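Local coordinates for probable Brix domain-containing ribosomal biogenesis protein (Methanothermobacter thermautotrophicus, PDB 1W94), which probably takes part in ribosome biogenesis as an archaeal Imp4-like Brix-domain protein thought to bind ribosomal RNA, at residues Ala130-Leu135 with Gly144-Ile149; Arg93-Pro98 with Ala120-Thr125; Gly72-Asn77 with Asn106-Glu111. All coordinates share one frame; numbering follows the deposited sequence.

Interaction 1. Residues Ala130-Leu135 with Gly144-Ile149; sequences AWVMEL and GFKLLI
Ala130 and Trp131 both face Ile149, a classic beta bulge at the start of an antiparallel strand pair in the mixed Brix-domain sheet. The two backbone N atoms share Ile149 O through weak bonds. Past the bulge the ladder is regular. Ile149 N bonds to Trp131 O, Met133 and Leu147 exchange two bonds, and Leu135 N bonds to Phe145 O. The bond from Met133 N to Leu147 O is nearly straight, 178° at the hydrogen and 3.0 Å long.

The tightly packed face carries Met133, Leu147 and Ile149, all buried. Met133 is a selenomethionine. Its CG stands beside the backbone N (chi1 -67°), where it lies 4.3 Å from Ile149 CG1. The extended chi2 carries SE to Leu147 CD1, 4.1 Å away, and the bend at chi3 turns only CE. Phe17 of helix 12-25 packs on Leu147.

The face with Val132, Glu134, Lys146 and Leu148 is looser, and Lys146 and Leu148 are partly exposed. Leu148 CD2 sits 3.9 Å from Val132 CG2. Glu134 and Lys146 lie alongside each other, pointing the same way. Glu134 OE2 touches Lys146 CE at 3.4 Å, but it is 4.5 Å from Lys146 NZ, too far for a salt bridge. Glu134 OE1 has its own mate, a salt bridge to Arg124. With an alanine in place of Glu134, the Arg124 guanidinium would probably lose its carboxylate and a bridging water one of its partners. That water accepts a bond from Phe145 N at 3.0 Å and lies 2.8 Å from Glu134 OE2.

Interaction 2. Residues Arg93-Pro98 with Ala120-Thr125; sequences RVSSCP and AWSIRT
Val94 pairs with Trp121 in a parallel bridge, held by two backbone bonds. Trp121 N donates to Arg93 O at 2.9 Å, tilted 34° from the carbonyl plane. Ser95 N donates to Trp121 O at 3.0 Å, almost in line with the carbonyl. Farther along, the backbones diverge and a water bridges them. It accepts from Ile123 N at 2.8 Å, donates to Ser96 O, and also accepts from Ser95 OG.

Ile123 reaches across to the first segment where the chains diverge. Its CB lies 3.9 Å from Ser96 O. From this branch point CG1 runs toward Val94 and meets its CG2 at 4.0 Å. The other branch, CG2, turns to the proline ring and sits 4.2 Å from Pro98 CD. The tip, CD1, lies 3.7 Å from Val94 CG2, with Ser96 O and, farther off, Cys97 SG also beside it. Val94 can meet CD1 because its CG2 is anti to the backbone N, while CG1 is squeezed between N and the carbonyl carbon (chi1 60°). Cys97 is also disulfide-bonded to Cys105 of helix 102-108, which covers Ile123 and Val94.

At the other end Ala120 CB lies over one face of the Arg93 guanidinium, toward its rim. Arg93 NE is salt-bridged to Asp113. Val94 also bonds to Glu111 and Asp113, so strand 93-94 is flanked by two parallel neighbours. With helix 102-108 linking strands 93-94 and 111-112, this is a beta-alpha-beta crossover.

Interaction 3. Residues Gly72-Asn77 with Asn106-Glu111; sequences GYILFN and NLMGLE
Leu107 lies on the backbone of Gly72 and Tyr73 and on the side chain of Ile74. The side-chain contacts are apolar, and no hydrogen bond joins the segments. Leu107 has CG beside its backbone N (chi1 -73°) and an extended chi2, which spreads the two methyls over neighbouring residues of the strand. CD2 comes down on Gly72, 3.7 Å from its CA. CD1 lies 3.9 Å from Tyr73 N and 4.0 Å from Ile74 CG1.

Glycine matters at this approach. A beta carbon on residue 72 would point at Leu107 and fall only 2.8 Å from CD2, a clash. The side chain of Tyr73 leaves on the opposite side of the strand, where its ring makes a cation-pi contact with Arg60.

Ile74 points back toward the helix. The Ile74 and Leu107 side chains slide past each other in opposite directions. The long branch of Ile74 is extended (chi2 171°), which carries CD1 beyond Leu107 to Met108. There Ile74 CD1 meets Met108 SE at 4.1 Å, the two side chains crossing at about a right angle. Met108 is a selenomethionine whose chain runs straight through chi2 and turns only at chi3, near 70°.

Gly109 is the first residue to leave helical geometry, in a Schellman motif with positive phi and a weak bond from Gly109 N to Asn106 O. Arg71 donates to Asn106 O and Leu107 O.

Helix 102-108 thus packs its last turn against one face of strand 70-80. Strands 57-64 and 145-154 flank that strand: Phe63 touches Ile74 and Met108, Ile149 touches Ile74, Val154 touches Leu107, and Met25 of helix 12-25 packs on Met108.

In the fold
The three contacts share one mixed sheet, in which strands 70-80, 145-154, 131-136, 120-124 and 93-94 follow in order. Interactions 1 and 2 have centres about 10 Å apart and join through neighbouring strands. They are tied by the salt bridge from Glu134 OE1 to Arg124 NH1, 2.6 Å. Interactions 1 and 3 are about 11 Å apart between centres. Leu148 O probably accepts from Asn77 N at 3.0 Å, and Met133 CE packs on Met108 SE at 3.6 Å. Interactions 2 and 3 alternate along the chain, with a probable bond from Val94 N to Glu111 O at 2.9 Å.

Interaction 1. Residues Ala130-Leu135 with Gly144-Ile149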
loop_
_atom_site.group_PDB
_atom_site.type_symbol
_atom_site.label_atom_id
_atom_site.label_comp_id
_atom_site.label_asym_id
_atom_site.label_seq_id
_atom_site.Cartn_x
_atom_site.Cartn_y
_atom_site.Cartn_z
ATOM N N ALA A 130 8.641 -0.596 13.049
ATOM C CA ALA A 130 9.807 -0.020 12.349
ATOM C C ALA A 130 9.503 1.397 11.797
ATOM O O ALA A 130 10.286 2.341 11.968
ATOM C CB ALA A 130 10.260 -0.954 11.220
ATOM N N TRP A 131 8.353 1.514 11.140
ATOM C CA TRP A 131 7.858 2.749 10.551
ATOM C C TRP A 131 6.344 2.788 10.658
ATOM O O TRP A 131 5.672 1.738 10.624
ATOM C CB TRP A 131 8.236 2.813 9.055
ATOM C CG TRP A 131 9.723 2.703 8.822
ATOM C CD1 TRP A 131 10.408 1.591 8.409
ATOM C CD2 TRP A 131 10.703 3.732 9.012
ATOM N NE1 TRP A 131 11.755 1.873 8.339
ATOM C CE2 TRP A 131 11.966 3.176 8.694
ATOM C CE3 TRP A 131 10.637 5.075 9.401
ATOM C CZ2 TRP A 131 13.157 3.915 8.762
ATOM C CZ3 TRP A 131 11.822 5.821 9.455
ATOM C CH2 TRP A 131 13.073 5.228 9.138
ATOM N N VAL A 132 5.800 3.998 10.778
ATOM C CA VAL A 132 4.374 4.232 10.551
ATOM C C VAL A 132 4.205 5.156 9.324
ATOM O O VAL A 132 4.808 6.260 9.272
ATOM C CB VAL A 132 3.670 4.821 11.806
ATOM C CG1 VAL A 132 2.206 5.200 11.499
ATOM C CG2 VAL A 132 3.716 3.800 12.980
HETATM N N MSE A 133 3.407 4.691 8.357
HETATM C CA MSE A 133 3.073 5.456 7.179
HETATM C C MSE A 133 1.653 5.909 7.371
HETATM O O MSE A 133 0.732 5.095 7.405
HETATM C CB MSE A 133 3.141 4.624 5.903
HETATM C CG MSE A 133 4.515 4.178 5.536
HETATM SE SE MSE A 133 4.458 3.235 3.840
HETATM C CE MSE A 133 4.051 4.686 2.674
ATOM N N GLU A 134 1.487 7.210 7.504
ATOM C CA GLU A 134 0.193 7.774 7.782
ATOM C C GLU A 134 -0.275 8.656 6.627
ATOM O O GLU A 134 0.454 9.524 6.151
ATOM C CB GLU A 134 0.250 8.594 9.046
ATOM C CG GLU A 134 -0.957 9.473 9.231
ATOM C CD GLU A 134 -1.292 9.630 10.677
ATOM O OE1 GLU A 134 -0.341 9.787 11.475
ATOM O OE2 GLU A 134 -2.498 9.578 11.011
ATOM N N LEU A 135 -1.505 8.423 6.210
ATOM C CA LEU A 135 -2.106 9.201 5.152
ATOM C C LEU A 135 -2.576 10.540 5.711
ATOM O O LEU A 135 -3.269 10.588 6.745
ATOM C CB LEU A 135 -3.281 8.428 4.523
ATOM C CG LEU A 135 -4.018 9.090 3.356
ATOM C CD1 LEU A 135 -3.022 9.364 2.260
ATOM C CD2 LEU A 135 -5.163 8.193 2.852
ATOM N N GLY A 144 -7.010 8.992 9.008
ATOM C CA GLY A 144 -7.492 7.782 9.654
ATOM C C GLY A 144 -7.142 6.529 8.872
ATOM O O GLY A 144 -7.981 5.627 8.740
ATOM N N PHE A 145 -5.932 6.496 8.314
ATOM C CA PHE A 145 -5.453 5.352 7.539
ATOM C C PHE A 145 -3.933 5.235 7.631
ATOM O O PHE A 145 -3.191 6.089 7.102
ATOM C CB PHE A 145 -5.925 5.435 6.072
ATOM C CG PHE A 145 -5.685 4.166 5.273
ATOM C CD1 PHE A 145 -6.714 3.248 5.072
ATOM C CD2 PHE A 145 -4.425 3.896 4.709
ATOM C CE1 PHE A 145 -6.491 2.098 4.317
ATOM C CE2 PHE A 145 -4.202 2.742 3.981
ATOM C CZ PHE A 145 -5.228 1.835 3.781
ATOM N N LYS A 146 -3.470 4.165 8.276
ATOM C CA LYS A 146 -2.049 3.962 8.500
ATOM C C LYS A 146 -1.619 2.566 8.107
ATOM O O LYS A 146 -2.384 1.602 8.207
ATOM C CB LYS A 146 -1.663 4.136 9.970
ATOM C CG LYS A 146 -1.931 5.475 10.557
ATOM C CD LYS A 146 -2.011 5.340 12.070
ATOM C CE LYS A 146 -2.044 6.674 12.759
ATOM N NZ LYS A 146 -1.991 6.523 14.240
ATOM N N LEU A 147 -0.364 2.481 7.690
ATOM C CA LEU A 147 0.326 1.221 7.529
ATOM C C LEU A 147 1.381 1.135 8.628
ATOM O O LEU A 147 2.273 1.975 8.708
ATOM C CB LEU A 147 0.946 1.113 6.135
ATOM C CG LEU A 147 0.053 1.460 4.935
ATOM C CD1 LEU A 147 0.857 1.247 3.645
ATOM C CD2 LEU A 147 -1.201 0.573 4.880
ATOM N N LEU A 148 1.233 0.125 9.495
ATOM C CA LEU A 148 2.113 -0.068 10.622
ATOM C C LEU A 148 3.149 -1.089 10.188
ATOM O O LEU A 148 2.882 -2.282 10.133
ATOM C CB LEU A 148 1.317 -0.515 11.865
ATOM C CG LEU A 148 0.056 0.351 12.179
ATOM C CD1 LEU A 148 -0.720 -0.159 13.363
ATOM C CD2 LEU A 148 0.445 1.803 12.456
ATOM N N ILE A 149 4.326 -0.595 9.848
ATOM C CA ILE A 149 5.302 -1.403 9.127
ATOM C C ILE A 149 6.188 -2.124 10.119
ATOM O O ILE A 149 6.870 -1.501 10.922
ATOM C CB ILE A 149 6.167 -0.521 8.184
ATOM C CG1 ILE A 149 5.278 0.359 7.261
ATOM C CG2 ILE A 149 7.203 -1.355 7.433
ATOM C CD1 ILE A 149 4.631 -0.347 6.169
HETATM O O HOH W 1 -4.127 8.828 8.851
#

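Interaction 2. Residues Arg93-Pro98 with Ala120-Thr125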
loop_
_atom_site.group_PDB
_atom_site.type_symbol
_atom_site.label_atom_id
_atom_site.label_comp_id
_atom_site.label_asym_id
_atom_site.label_seq_id
_atom_site.Cartn_x
_atom_site.Cartn_y
_atom_site.Cartn_z
ATOM N N ARG A 93 2.270 10.968 -3.243
ATOM C CA ARG A 93 3.304 11.842 -2.731
ATOM C C ARG A 93 3.649 11.418 -1.322
ATOM O O ARG A 93 2.858 10.763 -0.654
ATOM C CB ARG A 93 2.833 13.282 -2.768
ATOM C CG ARG A 93 2.779 13.807 -4.214
ATOM C CD ARG A 93 1.939 15.059 -4.392
ATOM N NE ARG A 93 2.068 16.019 -3.301
ATOM C CZ ARG A 93 1.079 16.344 -2.474
ATOM N NH1 ARG A 93 -0.120 15.784 -2.623
ATOM N NH2 ARG A 93 1.280 17.233 -1.508
ATOM N N VAL A 94 4.849 11.768 -0.906
ATOM C CA VAL A 94 5.292 11.569 0.465
ATOM C C VAL A 94 6.074 12.838 0.860
ATOM O O VAL A 94 6.718 13.467 0.018
ATOM C CB VAL A 94 6.114 10.251 0.592
ATOM C CG1 VAL A 94 7.353 10.296 -0.303
ATOM C CG2 VAL A 94 6.431 9.922 2.059
ATOM N N SER A 95 5.990 13.229 2.123
ATOM C CA SER A 95 6.642 14.449 2.547
ATOM C C SER A 95 8.166 14.286 2.672
ATOM O O SER A 95 8.902 15.240 2.433
ATOM C CB SER A 95 5.993 15.034 3.817
ATOM O OG SER A 95 5.785 14.056 4.824
ATOM N N SER A 96 8.619 13.069 2.971
ATOM C CA SER A 96 10.032 12.752 3.179
ATOM C C SER A 96 10.147 11.256 3.421
ATOM O O SER A 96 9.268 10.677 4.067
ATOM C CB SER A 96 10.588 13.498 4.412
ATOM O OG SER A 96 11.944 13.151 4.680
ATOM N N CYS A 97 11.218 10.636 2.916
ATOM C CA CYS A 97 11.587 9.273 3.317
ATOM C C CYS A 97 12.905 9.324 4.079
ATOM O O CYS A 97 13.973 9.262 3.476
ATOM C CB CYS A 97 11.657 8.281 2.130
ATOM S SG CYS A 97 10.420 8.579 0.818
ATOM N N PRO A 98 12.837 9.431 5.420
ATOM C CA PRO A 98 14.064 9.504 6.226
ATOM C C PRO A 98 14.990 8.287 5.991
ATOM O O PRO A 98 14.527 7.236 5.513
ATOM C CB PRO A 98 13.535 9.573 7.664
ATOM C CG PRO A 98 12.122 9.048 7.583
ATOM C CD PRO A 98 11.621 9.461 6.256
ATOM N N ALA A 120 -1.221 13.099 0.864
ATOM C CA ALA A 120 0.190 12.679 0.922
ATOM C C ALA A 120 0.494 11.750 2.096
ATOM O O ALA A 120 -0.256 11.710 3.069
ATOM C CB ALA A 120 1.093 13.913 0.984
ATOM N N TRP A 121 1.583 10.992 1.996
ATOM C CA TRP A 121 2.010 10.146 3.090
ATOM C C TRP A 121 3.044 10.824 3.980
ATOM O O TRP A 121 3.890 11.630 3.539
ATOM C CB TRP A 121 2.555 8.802 2.590
ATOM C CG TRP A 121 1.551 7.968 1.869
ATOM C CD1 TRP A 121 1.299 7.978 0.539
ATOM C CD2 TRP A 121 0.651 7.003 2.445
ATOM N NE1 TRP A 121 0.308 7.066 0.238
ATOM C CE2 TRP A 121 -0.106 6.463 1.392
ATOM C CE3 TRP A 121 0.391 6.564 3.762
ATOM C CZ2 TRP A 121 -1.095 5.487 1.596
ATOM C CZ3 TRP A 121 -0.586 5.553 3.959
ATOM C CH2 TRP A 121 -1.316 5.060 2.901
ATOM N N SER A 122 2.953 10.493 5.260
ATOM C CA SER A 122 3.941 10.885 6.230
ATOM C C SER A 122 4.569 9.578 6.719
ATOM O O SER A 122 3.838 8.657 7.081
ATOM C CB SER A 122 3.217 11.573 7.371
ATOM O OG SER A 122 4.109 12.211 8.230
ATOM N N ILE A 123 5.895 9.489 6.704
ATOM C CA ILE A 123 6.632 8.348 7.248
ATOM C C ILE A 123 7.367 8.744 8.497
ATOM O O ILE A 123 8.096 9.750 8.511
ATOM C CB ILE A 123 7.658 7.812 6.258
ATOM C CG1 ILE A 123 6.935 7.254 5.030
ATOM C CG2 ILE A 123 8.547 6.711 6.927
ATOM C CD1 ILE A 123 7.844 6.986 3.833
ATOM N N ARG A 124 7.171 7.991 9.575
ATOM C CA ARG A 124 7.909 8.295 10.789
ATOM C C ARG A 124 8.298 7.059 11.586
ATOM O O ARG A 124 7.771 5.985 11.350
ATOM C CB ARG A 124 7.141 9.302 11.653
ATOM C CG ARG A 124 6.226 8.681 12.697
ATOM C CD ARG A 124 4.777 8.843 12.353
ATOM N NE ARG A 124 3.894 8.564 13.495
ATOM C CZ ARG A 124 2.568 8.657 13.451
ATOM N NH1 ARG A 124 1.958 9.034 12.326
ATOM N NH2 ARG A 124 1.851 8.375 14.532
ATOM N N THR A 125 9.216 7.230 12.545
ATOM C CA THR A 125 9.597 6.132 13.438
ATOM C C THR A 125 8.533 5.960 14.528
ATOM O O THR A 125 7.677 6.837 14.726
ATOM C CB THR A 125 10.981 6.353 14.087
ATOM O OG1 THR A 125 10.937 7.529 14.903
ATOM C CG2 THR A 125 12.079 6.488 13.015
HETATM O O HOH W 2 7.559 11.581 6.019
#

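Interaction 3. Residues Gly72-Asn77 with Asn106-Glu111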
loop_
_atom_site.group_PDB
_atom_site.type_symbol
_atom_site.label_atom_id
_atom_site.label_comp_id
_atom_site.label_asym_id
_atom_site.label_seq_id
_atom_site.Cartn_x
_atom_site.Cartn_y
_atom_site.Cartn_z
ATOM N N GLY A 72 10.072 -6.567 -4.160
ATOM C CA GLY A 72 10.178 -6.441 -2.721
ATOM C C GLY A 72 8.843 -6.661 -2.021
ATOM O O GLY A 72 7.835 -7.022 -2.637
ATOM N N TYR A 73 8.839 -6.495 -0.708
ATOM C CA TYR A 73 7.611 -6.723 0.045
ATOM C C TYR A 73 7.625 -5.921 1.321
ATOM O O TYR A 73 8.694 -5.499 1.790
ATOM C CB TYR A 73 7.367 -8.240 0.308
ATOM C CG TYR A 73 8.422 -8.916 1.166
ATOM C CD1 TYR A 73 8.353 -8.831 2.564
ATOM C CD2 TYR A 73 9.481 -9.612 0.599
ATOM C CE1 TYR A 73 9.318 -9.435 3.384
ATOM C CE2 TYR A 73 10.465 -10.239 1.420
ATOM C CZ TYR A 73 10.376 -10.129 2.820
ATOM O OH TYR A 73 11.307 -10.737 3.678
ATOM N N ILE A 74 6.435 -5.674 1.855
ATOM C CA ILE A 74 6.298 -4.967 3.138
ATOM C C ILE A 74 5.493 -5.880 4.060
ATOM O O ILE A 74 4.435 -6.394 3.648
ATOM C CB ILE A 74 5.499 -3.624 2.959
ATOM C CG1 ILE A 74 6.209 -2.643 2.023
ATOM C CG2 ILE A 74 5.255 -2.938 4.313
ATOM C CD1 ILE A 74 5.354 -1.413 1.663
ATOM N N LEU A 75 5.971 -6.062 5.294
ATOM C CA LEU A 75 5.182 -6.727 6.359
ATOM C C LEU A 75 4.615 -5.649 7.250
ATOM O O LEU A 75 5.350 -4.754 7.680
ATOM C CB LEU A 75 6.040 -7.674 7.210
ATOM C CG LEU A 75 6.927 -8.668 6.472
ATOM C CD1 LEU A 75 7.813 -9.431 7.479
ATOM C CD2 LEU A 75 6.083 -9.637 5.594
ATOM N N PHE A 76 3.311 -5.738 7.511
ATOM C CA PHE A 76 2.573 -4.669 8.185
ATOM C C PHE A 76 1.287 -5.134 8.872
ATOM O O PHE A 76 0.813 -6.229 8.637
ATOM C CB PHE A 76 2.214 -3.552 7.187
ATOM C CG PHE A 76 1.053 -3.896 6.291
ATOM C CD1 PHE A 76 -0.167 -3.253 6.431
ATOM C CD2 PHE A 76 1.181 -4.904 5.317
ATOM C CE1 PHE A 76 -1.252 -3.616 5.618
ATOM C CE2 PHE A 76 0.130 -5.270 4.512
ATOM C CZ PHE A 76 -1.109 -4.624 4.654
ATOM N N ASN A 77 0.734 -4.272 9.724
ATOM C CA ASN A 77 -0.640 -4.388 10.187
ATOM C C ASN A 77 -1.364 -3.114 9.751
ATOM O O ASN A 77 -0.801 -2.016 9.864
ATOM C CB ASN A 77 -0.705 -4.448 11.713
ATOM C CG ASN A 77 0.023 -5.616 12.279
ATOM O OD1 ASN A 77 -0.080 -6.730 11.766
ATOM N ND2 ASN A 77 0.749 -5.393 13.366
ATOM N N ASN A 106 10.164 3.515 -2.801
ATOM C CA ASN A 106 10.454 2.895 -4.084
ATOM C C ASN A 106 9.431 1.829 -4.452
ATOM O O ASN A 106 8.926 1.822 -5.582
ATOM C CB ASN A 106 11.897 2.355 -4.108
ATOM C CG ASN A 106 12.927 3.471 -4.207
ATOM O OD1 ASN A 106 12.701 4.493 -4.874
ATOM N ND2 ASN A 106 14.069 3.281 -3.561
ATOM N N LEU A 107 9.071 0.975 -3.487
ATOM C CA LEU A 107 8.107 -0.095 -3.740
ATOM C C LEU A 107 6.747 0.477 -4.138
ATOM O O LEU A 107 6.143 0.055 -5.111
ATOM C CB LEU A 107 7.941 -0.969 -2.494
ATOM C CG LEU A 107 9.146 -1.883 -2.212
ATOM C CD1 LEU A 107 8.916 -2.588 -0.859
ATOM C CD2 LEU A 107 9.353 -2.870 -3.355
HETATM N N MSE A 108 6.288 1.471 -3.398
HETATM C CA MSE A 108 4.947 2.002 -3.596
HETATM C C MSE A 108 4.865 3.078 -4.660
HETATM O O MSE A 108 3.760 3.559 -4.963
HETATM C CB MSE A 108 4.405 2.528 -2.276
HETATM C CG MSE A 108 4.130 1.381 -1.337
HETATM SE SE MSE A 108 3.516 1.972 0.327
HETATM C CE MSE A 108 1.640 2.651 -0.152
ATOM N N GLY A 109 6.012 3.450 -5.207
ATOM C CA GLY A 109 6.081 4.439 -6.266
ATOM C C GLY A 109 5.742 5.835 -5.762
ATOM O O GLY A 109 5.106 6.594 -6.468
ATOM N N LEU A 110 6.149 6.178 -4.544
ATOM C CA LEU A 110 5.825 7.504 -4.011
ATOM C C LEU A 110 6.840 8.539 -4.486
ATOM O O LEU A 110 7.992 8.211 -4.658
ATOM C CB LEU A 110 5.775 7.459 -2.486
ATOM C CG LEU A 110 4.850 6.376 -1.958
ATOM C CD1 LEU A 110 4.889 6.429 -0.454
ATOM C CD2 LEU A 110 3.402 6.599 -2.466
ATOM N N GLU A 111 6.426 9.780 -4.719
ATOM C CA GLU A 111 7.399 10.839 -5.028
ATOM C C GLU A 111 7.438 11.820 -3.887
ATOM O O GLU A 111 6.396 12.185 -3.328
ATOM C CB GLU A 111 7.081 11.564 -6.336
ATOM C CG GLU A 111 5.572 11.719 -6.634
#